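Local coordinates for cycloalternan-forming enzyme (Listeria monocytogenes serovar 1/2a, PDB 5F7U), which is a multidomain member of glycosyl hydrolase family 31, built round a TIM barrel with beta-rich domains attached, and binds glycans at several places, at residues D744-T757 and Y786-A800. The protein carries 1 engineered substitution. Residues are numbered along the deposited sequence; the frame is centred on the assembly and turned at random.
Sequences DDLLVAPIVQEGQT and YADVDTLPVFAKAGA. With GLC (alpha-D-glucopyranose), chain B; GLC (alpha-D-glucopyranose), chain C.
L747 and F795 form the hydrogen-bonded pair at the heart of two antiparallel strands, 746-748 and 794-797, central in a sheet of the family 31 C-terminal domain. L747 N gives a nearly straight bond to F795 O (2.7 Å, 168°), and F795 N returns one to L747 O, each donor in the carbonyl plane. On one face V748 and V794 lie tightly side by side, CG2 against CG1 at 4.0 Å, with L746 and A796 beyond; on the other the L747 and F795 side chains meet, CD2 to CD1 at 4.3 Å. Past the strands, A749 N still holds P793 O, I751 CD1 touches both P793 CD and A787 CB, and D745 CB packs on A800 CB (3.6 Å).

The ends are more open to solvent, though still hydrogen-bonded. K797, bent at chi3 (74°), brings NZ to D744 O at 2.9 Å, while the D744 carboxylate pairs with K717. At the glycan side, T757 CB rests 3.8 Å from Y786 CE1. Y786 N binds O3 of the chain B glucose (3.0 Å), adding to the grip of D770, N773 and H777. One peptide, Y786-A787, accepts from sugar O2 and donates to T757 O, which probably helps to fix this binding edge.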
ATOM      1  N   ASP A 744       3.028  13.023  -5.857  1.00 16.61           N
ATOM      2  CA  ASP A 744       2.768  13.179  -7.308  1.00 18.07           C
ATOM      3  C   ASP A 744       4.046  13.197  -8.116  1.00 17.94           C
ATOM      4  O   ASP A 744       4.014  12.882  -9.304  1.00 18.33           O
ATOM      5  CB  ASP A 744       2.063  14.517  -7.621  1.00 20.79           C
ATOM      6  CG  ASP A 744       0.720  14.691  -6.909  1.00 23.43           C
ATOM      7  OD1 ASP A 744      -0.043  13.717  -6.786  1.00 25.01           O
ATOM      8  OD2 ASP A 744       0.413  15.842  -6.496  1.00 26.73           O
ATOM      9  N   ASP A 745       5.149  13.617  -7.489  1.00 17.72           N
ATOM     10  CA  ASP A 745       6.306  14.119  -8.239  1.00 18.43           C
ATOM     11  C   ASP A 745       7.616  13.366  -8.145  1.00 17.24           C
ATOM     12  O   ASP A 745       8.505  13.624  -8.963  1.00 17.73           O
ATOM     13  CB  ASP A 745       6.594  15.552  -7.832  1.00 20.10           C
ATOM     14  CG  ASP A 745       5.413  16.434  -8.030  1.00 22.20           C
ATOM     15  OD1 ASP A 745       4.932  16.510  -9.170  1.00 22.13           O
ATOM     16  OD2 ASP A 745       4.967  17.033  -7.026  1.00 24.89           O
ATOM     17  N   LEU A 746       7.757  12.476  -7.162  1.00 15.33           N
ATOM     18  CA  LEU A 746       9.068  11.877  -6.894  1.00 14.21           C
ATOM     19  C   LEU A 746       9.077  10.452  -7.349  1.00 13.86           C
ATOM     20  O   LEU A 746       8.159   9.694  -7.028  1.00 13.67           O
ATOM     21  CB  LEU A 746       9.451  11.947  -5.414  1.00 13.90           C
ATOM     22  CG  LEU A 746       9.611  13.346  -4.795  1.00 14.03           C
ATOM     23  CD1 LEU A 746       9.906  13.210  -3.296  1.00 13.93           C
ATOM     24  CD2 LEU A 746      10.689  14.152  -5.523  1.00 14.16           C
ATOM     25  N   LEU A 747      10.096  10.118  -8.142  1.00 13.32           N
ATOM     26  CA  LEU A 747      10.328   8.733  -8.524  1.00 12.94           C
ATOM     27  C   LEU A 747      11.442   8.204  -7.628  1.00 12.61           C
ATOM     28  O   LEU A 747      12.579   8.739  -7.627  1.00 13.09           O
ATOM     29  CB  LEU A 747      10.674   8.624 -10.014  1.00 12.72           C
ATOM     30  CG  LEU A 747      10.713   7.224 -10.676  1.00 12.79           C
ATOM     31  CD1 LEU A 747      10.740   7.404 -12.188  1.00 12.99           C
ATOM     32  CD2 LEU A 747      11.898   6.358 -10.237  1.00 13.16           C
ATOM     33  N   VAL A 748      11.128   7.163  -6.852  1.00 12.04           N
ATOM     34  CA  VAL A 748      12.097   6.620  -5.886  1.00 11.90           C
ATOM     35  C   VAL A 748      12.517   5.226  -6.340  1.00 11.93           C
ATOM     36  O   VAL A 748      11.665   4.396  -6.633  1.00 11.73           O
ATOM     37  CB  VAL A 748      11.482   6.512  -4.458  1.00 11.80           C
ATOM     38  CG1 VAL A 748      12.472   5.910  -3.469  1.00 11.86           C
ATOM     39  CG2 VAL A 748      11.008   7.872  -3.973  1.00 11.84           C
ATOM     40  N   ALA A 749      13.825   4.945  -6.314  1.00 12.45           N
ATOM     41  CA  ALA A 749      14.329   3.656  -6.756  1.00 13.09           C
ATOM     42  C   ALA A 749      15.225   2.996  -5.706  1.00 13.39           C
ATOM     43  O   ALA A 749      16.442   3.105  -5.771  1.00 13.89           O
ATOM     44  CB  ALA A 749      15.040   3.818  -8.104  1.00 13.17           C
ATOM     45  N   PRO A 750      14.616   2.302  -4.713  1.00 13.61           N
ATOM     46  CA  PRO A 750      15.482   1.749  -3.672  1.00 13.60           C
ATOM     47  C   PRO A 750      16.301   0.572  -4.194  1.00 13.64           C
ATOM     48  O   PRO A 750      15.934  -0.044  -5.200  1.00 13.73           O
ATOM     49  CB  PRO A 750      14.497   1.302  -2.597  1.00 13.87           C
ATOM     50  CG  PRO A 750      13.269   0.959  -3.341  1.00 13.91           C
ATOM     51  CD  PRO A 750      13.195   1.973  -4.475  1.00 13.49           C
ATOM     52  N   ILE A 751      17.429   0.313  -3.546  1.00 13.47           N
ATOM     53  CA  ILE A 751      18.271  -0.818  -3.921  1.00 13.55           C
ATOM     54  C   ILE A 751      17.860  -1.959  -3.000  1.00 13.77           C
ATOM     55  O   ILE A 751      18.124  -1.914  -1.780  1.00 14.02           O
ATOM     56  CB  ILE A 751      19.786  -0.497  -3.788  1.00 13.85           C
ATOM     57  CG1 ILE A 751      20.279   0.419  -4.917  1.00 14.29           C
ATOM     58  CG2 ILE A 751      20.610  -1.779  -3.924  1.00 14.09           C
ATOM     59  CD1 ILE A 751      19.861   1.871  -4.843  1.00 14.59           C
ATOM     60  N   VAL A 752      17.199  -2.968  -3.573  1.00 13.65           N
ATOM     61  CA  VAL A 752      16.644  -4.068  -2.760  1.00 13.67           C
ATOM     62  C   VAL A 752      17.339  -5.394  -3.062  1.00 14.36           C
ATOM     63  O   VAL A 752      16.835  -6.470  -2.710  1.00 14.31           O
ATOM     64  CB  VAL A 752      15.113  -4.215  -2.933  1.00 13.46           C
ATOM     65  CG1 VAL A 752      14.411  -2.921  -2.518  1.00 13.24           C
ATOM     66  CG2 VAL A 752      14.775  -4.569  -4.377  1.00 13.61           C
ATOM     67  N   GLN A 753      18.503  -5.305  -3.698  1.00 15.23           N
ATOM     68  CA  GLN A 753      19.322  -6.488  -3.991  1.00 16.28           C
ATOM     69  C   GLN A 753      20.639  -6.404  -3.259  1.00 16.63           C
ATOM     70  O   GLN A 753      21.309  -5.376  -3.284  1.00 16.51           O
ATOM     71  CB  GLN A 753      19.590  -6.603  -5.488  1.00 16.90           C
ATOM     72  CG  GLN A 753      18.326  -6.763  -6.324  1.00 17.68           C
ATOM     73  CD  GLN A 753      18.613  -6.736  -7.806  1.00 18.94           C
ATOM     74  OE1 GLN A 753      19.653  -7.231  -8.254  1.00 20.81           O
ATOM     75  NE2 GLN A 753      17.706  -6.146  -8.587  1.00 18.94           N
ATOM     76  N   GLU A 754      20.974  -7.496  -2.582  1.00 17.24           N
ATOM     77  CA  GLU A 754      22.221  -7.621  -1.838  1.00 18.71           C
ATOM     78  C   GLU A 754      23.434  -7.463  -2.763  1.00 18.65           C
ATOM     79  O   GLU A 754      23.486  -8.062  -3.844  1.00 18.10           O
ATOM     80  CB  GLU A 754      22.243  -8.975  -1.148  1.00 20.66           C
ATOM     81  CG  GLU A 754      23.310  -9.144  -0.066  1.00 24.31           C
ATOM     82  CD  GLU A 754      23.286 -10.538   0.561  1.00 27.10           C
ATOM     83  OE1 GLU A 754      22.252 -11.232   0.507  1.00 29.20           O
ATOM     84  OE2 GLU A 754      24.318 -10.978   1.098  1.00 31.04           O
ATOM     85  N   GLY A 755      24.391  -6.641  -2.336  1.00 18.35           N
ATOM     86  CA  GLY A 755      25.617  -6.371  -3.098  1.00 18.88           C
ATOM     87  C   GLY A 755      25.494  -5.422  -4.283  1.00 18.22           C
ATOM     88  O   GLY A 755      26.481  -5.142  -4.950  1.00 18.61           O
ATOM     89  N   GLN A 756      24.283  -4.925  -4.561  1.00 17.36           N
ATOM     90  CA  GLN A 756      24.070  -4.099  -5.739  1.00 17.12           C
ATOM     91  C   GLN A 756      24.522  -2.656  -5.502  1.00 17.25           C
ATOM     92  O   GLN A 756      24.223  -2.075  -4.455  1.00 16.92           O
ATOM     93  CB  GLN A 756      22.590  -4.117  -6.117  1.00 16.63           C
ATOM     94  CG  GLN A 756      22.243  -3.224  -7.302  1.00 16.93           C
ATOM     95  CD  GLN A 756      20.772  -3.304  -7.684  1.00 16.76           C
ATOM     96  OE1 GLN A 756      19.908  -3.575  -6.850  1.00 17.28           O
ATOM     97  NE2 GLN A 756      20.485  -3.054  -8.948  1.00 17.49           N
ATOM     98  N   THR A 757      25.266  -2.113  -6.461  1.00 17.82           N
ATOM     99  CA  THR A 757      25.579  -0.680  -6.499  1.00 18.42           C
ATOM    100  C   THR A 757      25.253  -0.028  -7.859  1.00 18.66           C
ATOM    101  O   THR A 757      25.202   1.194  -7.959  1.00 18.67           O
ATOM    102  CB  THR A 757      27.051  -0.396  -6.134  1.00 19.22           C
ATOM    103  OG1 THR A 757      27.897  -1.117  -7.031  1.00 20.48           O
ATOM    104  CG2 THR A 757      27.383  -0.816  -4.685  1.00 19.49           C
ATOM    105  N   TYR A 786      24.675   4.886 -10.355  1.00 16.70           N
ATOM    106  CA  TYR A 786      25.604   4.366  -9.359  1.00 17.40           C
ATOM    107  C   TYR A 786      25.142   4.814  -7.974  1.00 17.02           C
ATOM    108  O   TYR A 786      25.089   6.017  -7.674  1.00 16.65           O
ATOM    109  CB  TYR A 786      27.061   4.809  -9.609  1.00 18.91           C
ATOM    110  CG  TYR A 786      27.977   4.358  -8.482  1.00 20.78           C
ATOM    111  CD1 TYR A 786      28.316   3.006  -8.331  1.00 21.81           C
ATOM    112  CD2 TYR A 786      28.473   5.275  -7.545  1.00 21.95           C
ATOM    113  CE1 TYR A 786      29.136   2.577  -7.281  1.00 23.75           C
ATOM    114  CE2 TYR A 786      29.290   4.861  -6.494  1.00 23.79           C
ATOM    115  CZ  TYR A 786      29.619   3.520  -6.372  1.00 24.30           C
ATOM    116  OH  TYR A 786      30.445   3.127  -5.351  1.00 26.62           O
ATOM    117  N   ALA A 787      24.823   3.831  -7.131  1.00 16.66           N
ATOM    118  CA  ALA A 787      24.386   4.128  -5.770  1.00 16.27           C
ATOM    119  C   ALA A 787      25.165   3.272  -4.786  1.00 16.51           C
ATOM    120  O   ALA A 787      24.904   2.060  -4.635  1.00 16.33           O
ATOM    121  CB  ALA A 787      22.888   3.879  -5.630  1.00 16.16           C
ATOM    122  N   ASP A 788      26.126   3.893  -4.109  1.00 16.71           N
ATOM    123  CA  ASP A 788      26.804   3.192  -3.023  1.00 17.18           C
ATOM    124  C   ASP A 788      25.804   2.980  -1.900  1.00 16.64           C
ATOM    125  O   ASP A 788      24.643   3.410  -2.009  1.00 16.00           O
ATOM    126  CB  ASP A 788      28.069   3.942  -2.555  1.00 18.54           C
ATOM    127  CG  ASP A 788      27.774   5.271  -1.843  1.00 19.22           C
ATOM    128  OD1 ASP A 788      26.678   5.506  -1.278  1.00 18.96           O
ATOM    129  OD2 ASP A 788      28.705   6.102  -1.825  1.00 20.58           O
ATOM    130  N   VAL A 789      26.241   2.325  -0.833  1.00 16.77           N
ATOM    131  CA  VAL A 789      25.336   1.877   0.247  1.00 16.68           C
ATOM    132  C   VAL A 789      24.589   3.023   0.954  1.00 16.54           C
ATOM    133  O   VAL A 789      23.537   2.799   1.550  1.00 15.93           O
ATOM    134  CB  VAL A 789      26.087   0.939   1.244  1.00 17.23           C
ATOM    135  CG1 VAL A 789      27.112   1.705   2.078  1.00 17.57           C
ATOM    136  CG2 VAL A 789      25.126   0.188   2.151  1.00 17.67           C
ATOM    137  N   ASP A 790      25.112   4.246   0.838  1.00 16.75           N
ATOM    138  CA  ASP A 790      24.514   5.403   1.484  1.00 16.89           C
ATOM    139  C   ASP A 790      23.588   6.205   0.588  1.00 16.71           C
ATOM    140  O   ASP A 790      22.994   7.183   1.046  1.00 16.96           O
ATOM    141  CB  ASP A 790      25.632   6.311   2.010  1.00 18.05           C
ATOM    142  CG  ASP A 790      26.565   5.590   2.923  1.00 19.13           C
ATOM    143  OD1 ASP A 790      26.067   4.928   3.851  1.00 19.18           O
ATOM    144  OD2 ASP A 790      27.810   5.700   2.733  1.00 20.51           O
ATOM    145  N   THR A 791      23.441   5.765  -0.663  1.00 15.99           N
ATOM    146  CA  THR A 791      22.830   6.555  -1.745  1.00 15.96           C
ATOM    147  C   THR A 791      21.505   5.957  -2.207  1.00 15.34           C
ATOM    148  O   THR A 791      21.398   4.739  -2.415  1.00 15.49           O
ATOM    149  CB  THR A 791      23.828   6.638  -2.926  1.00 16.02           C
ATOM    150  OG1 THR A 791      25.016   7.305  -2.475  1.00 16.96           O
ATOM    151  CG2 THR A 791      23.255   7.373  -4.149  1.00 16.09           C
ATOM    152  N   LEU A 792      20.517   6.828  -2.402  1.00 14.80           N
ATOM    153  CA  LEU A 792      19.198   6.413  -2.900  1.00 14.18           C
ATOM    154  C   LEU A 792      18.833   7.258  -4.119  1.00 13.83           C
ATOM    155  O   LEU A 792      18.680   8.462  -3.973  1.00 14.07           O
ATOM    156  CB  LEU A 792      18.140   6.643  -1.794  1.00 14.18           C
ATOM    157  CG  LEU A 792      16.669   6.353  -2.120  1.00 14.12           C
ATOM    158  CD1 LEU A 792      16.425   4.854  -2.179  1.00 14.20           C
ATOM    159  CD2 LEU A 792      15.780   6.949  -1.052  1.00 14.44           C
ATOM    160  N   PRO A 793      18.638   6.645  -5.305  1.00 13.63           N
ATOM    161  CA  PRO A 793      18.205   7.449  -6.474  1.00 13.35           C
ATOM    162  C   PRO A 793      16.782   7.969  -6.265  1.00 13.16           C
ATOM    163  O   PRO A 793      15.869   7.175  -6.059  1.00 12.64           O
ATOM    164  CB  PRO A 793      18.217   6.442  -7.638  1.00 13.31           C
ATOM    165  CG  PRO A 793      19.015   5.269  -7.140  1.00 13.56           C
ATOM    166  CD  PRO A 793      18.835   5.225  -5.649  1.00 13.36           C
ATOM    167  N   VAL A 794      16.606   9.290  -6.277  1.00 13.03           N
ATOM    168  CA  VAL A 794      15.266   9.908  -6.203  1.00 13.03           C
ATOM    169  C   VAL A 794      15.234  11.058  -7.203  1.00 13.34           C
ATOM    170  O   VAL A 794      16.149  11.879  -7.210  1.00 13.75           O
ATOM    171  CB  VAL A 794      14.898  10.444  -4.796  1.00 13.17           C
ATOM    172  CG1 VAL A 794      13.467  10.981  -4.799  1.00 13.51           C
ATOM    173  CG2 VAL A 794      14.991   9.346  -3.723  1.00 13.16           C
ATOM    174  N   PHE A 795      14.183  11.110  -8.023  1.00 13.43           N
ATOM    175  CA  PHE A 795      14.074  12.098  -9.102  1.00 13.59           C
ATOM    176  C   PHE A 795      12.747  12.836  -9.061  1.00 13.94           C
ATOM    177  O   PHE A 795      11.701  12.238  -8.767  1.00 13.36           O
ATOM    178  CB  PHE A 795      14.190  11.426 -10.469  1.00 13.74           C
ATOM    179  CG  PHE A 795      15.318  10.436 -10.570  1.00 13.83           C
ATOM    180  CD1 PHE A 795      15.157   9.130 -10.096  1.00 13.48           C
ATOM    181  CD2 PHE A 795      16.551  10.810 -11.144  1.00 14.46           C
ATOM    182  CE1 PHE A 795      16.199   8.214 -10.176  1.00 13.94           C
ATOM    183  CE2 PHE A 795      17.586   9.884 -11.249  1.00 14.78           C
ATOM    184  CZ  PHE A 795      17.409   8.584 -10.760  1.00 14.53           C
ATOM    185  N   ALA A 796      12.790  14.129  -9.375  1.00 14.42           N
ATOM    186  CA  ALA A 796      11.567  14.922  -9.480  1.00 15.13           C
ATOM    187  C   ALA A 796      11.128  15.042 -10.926  1.00 15.70           C
ATOM    188  O   ALA A 796      11.930  15.306 -11.808  1.00 16.10           O
ATOM    189  CB  ALA A 796      11.773  16.314  -8.893  1.00 15.21           C
ATOM    190  N   LYS A 797       9.825  14.894 -11.121  1.00 16.45           N
ATOM    191  CA  LYS A 797       9.143  15.022 -12.408  1.00 17.38           C
ATOM    192  C   LYS A 797       9.158  16.473 -12.870  1.00 17.35           C
ATOM    193  O   LYS A 797       9.126  17.392 -12.049  1.00 17.23           O
ATOM    194  CB  LYS A 797       7.704  14.576 -12.183  1.00 19.36           C
ATOM    195  CG  LYS A 797       6.830  14.459 -13.399  1.00 22.10           C
ATOM    196  CD  LYS A 797       5.575  13.672 -13.020  1.00 23.62           C
ATOM    197  CE  LYS A 797       4.579  14.451 -12.183  1.00 25.11           C
ATOM    198  NZ  LYS A 797       3.328  13.627 -12.062  1.00 26.60           N
ATOM    199  N   ALA A 798       9.201  16.674 -14.191  1.00 17.49           N
ATOM    200  CA  ALA A 798       9.128  18.019 -14.780  1.00 17.37           C
ATOM    201  C   ALA A 798       7.893  18.765 -14.285  1.00 17.21           C
ATOM    202  O   ALA A 798       6.794  18.211 -14.273  1.00 16.66           O
ATOM    203  CB  ALA A 798       9.126  17.923 -16.308  1.00 18.04           C
ATOM    204  N   GLY A 799       8.078  20.012 -13.869  1.00 17.20           N
ATOM    205  CA  GLY A 799       6.952  20.831 -13.423  1.00 17.51           C
ATOM    206  C   GLY A 799       6.685  20.712 -11.936  1.00 17.29           C
ATOM    207  O   GLY A 799       5.864  21.470 -11.410  1.00 17.93           O
ATOM    208  N   ALA A 800       7.401  19.816 -11.248  1.00 16.58           N
ATOM    209  CA  ALA A 800       7.192  19.589  -9.798  1.00 16.24           C
ATOM    210  C   ALA A 800       7.341  20.862  -8.975  1.00 16.51           C
ATOM    211  O   ALA A 800       8.239  21.665  -9.215  1.00 16.72           O
ATOM    212  CB  ALA A 800       8.139  18.520  -9.273  1.00 15.79           C
TER
HETATM  213  C1  GLC B   3      25.108  10.355  -9.062  1.00 18.17           C
HETATM  214  C2  GLC B   3      24.930   8.917  -9.554  1.00 17.94           C
HETATM  215  C3  GLC B   3      24.961   8.899 -11.089  1.00 17.96           C
HETATM  216  C4  GLC B   3      23.947   9.900 -11.668  1.00 17.98           C
HETATM  217  C5  GLC B   3      24.243  11.303 -11.118  1.00 18.08           C
HETATM  218  C6  GLC B   3      23.297  12.405 -11.586  1.00 17.34           C
HETATM  219  O2  GLC B   3      25.987   8.105  -9.029  1.00 18.01           O
HETATM  220  O3  GLC B   3      24.747   7.571 -11.581  1.00 18.38           O
HETATM  221  O4  GLC B   3      23.994   9.913 -13.096  1.00 18.43           O
HETATM  222  O5  GLC B   3      24.154  11.234  -9.686  1.00 17.82           O
HETATM  223  O6  GLC B   3      21.950  12.045 -11.256  1.00 17.89           O
HETATM  224  C1  GLC C   1      31.358   7.395  -9.992  1.00 40.06           C
HETATM  225  C2  GLC C   1      31.656   8.896 -10.227  1.00 38.80           C
HETATM  226  C3  GLC C   1      30.397   9.781 -10.164  1.00 35.69           C
HETATM  227  C4  GLC C   1      29.447   9.194 -11.222  1.00 37.41           C
HETATM  228  C5  GLC C   1      29.076   7.728 -10.926  1.00 38.67           C
HETATM  229  C6  GLC C   1      28.918   6.936 -12.230  1.00 40.63           C
HETATM  230  O1  GLC C   1      31.974   6.890  -8.795  1.00 42.99           O
HETATM  231  O2  GLC C   1      32.717   9.368  -9.383  1.00 39.62           O
HETATM  232  O3  GLC C   1      30.818  11.172 -10.290  1.00 30.00           O
HETATM  233  O4  GLC C   1      28.233   9.934 -11.379  1.00 35.73           O
HETATM  234  O5  GLC C   1      29.947   7.081  -9.969  1.00 39.91           O
HETATM  235  O6  GLC C   1      29.961   5.992 -12.507  1.00 44.25           O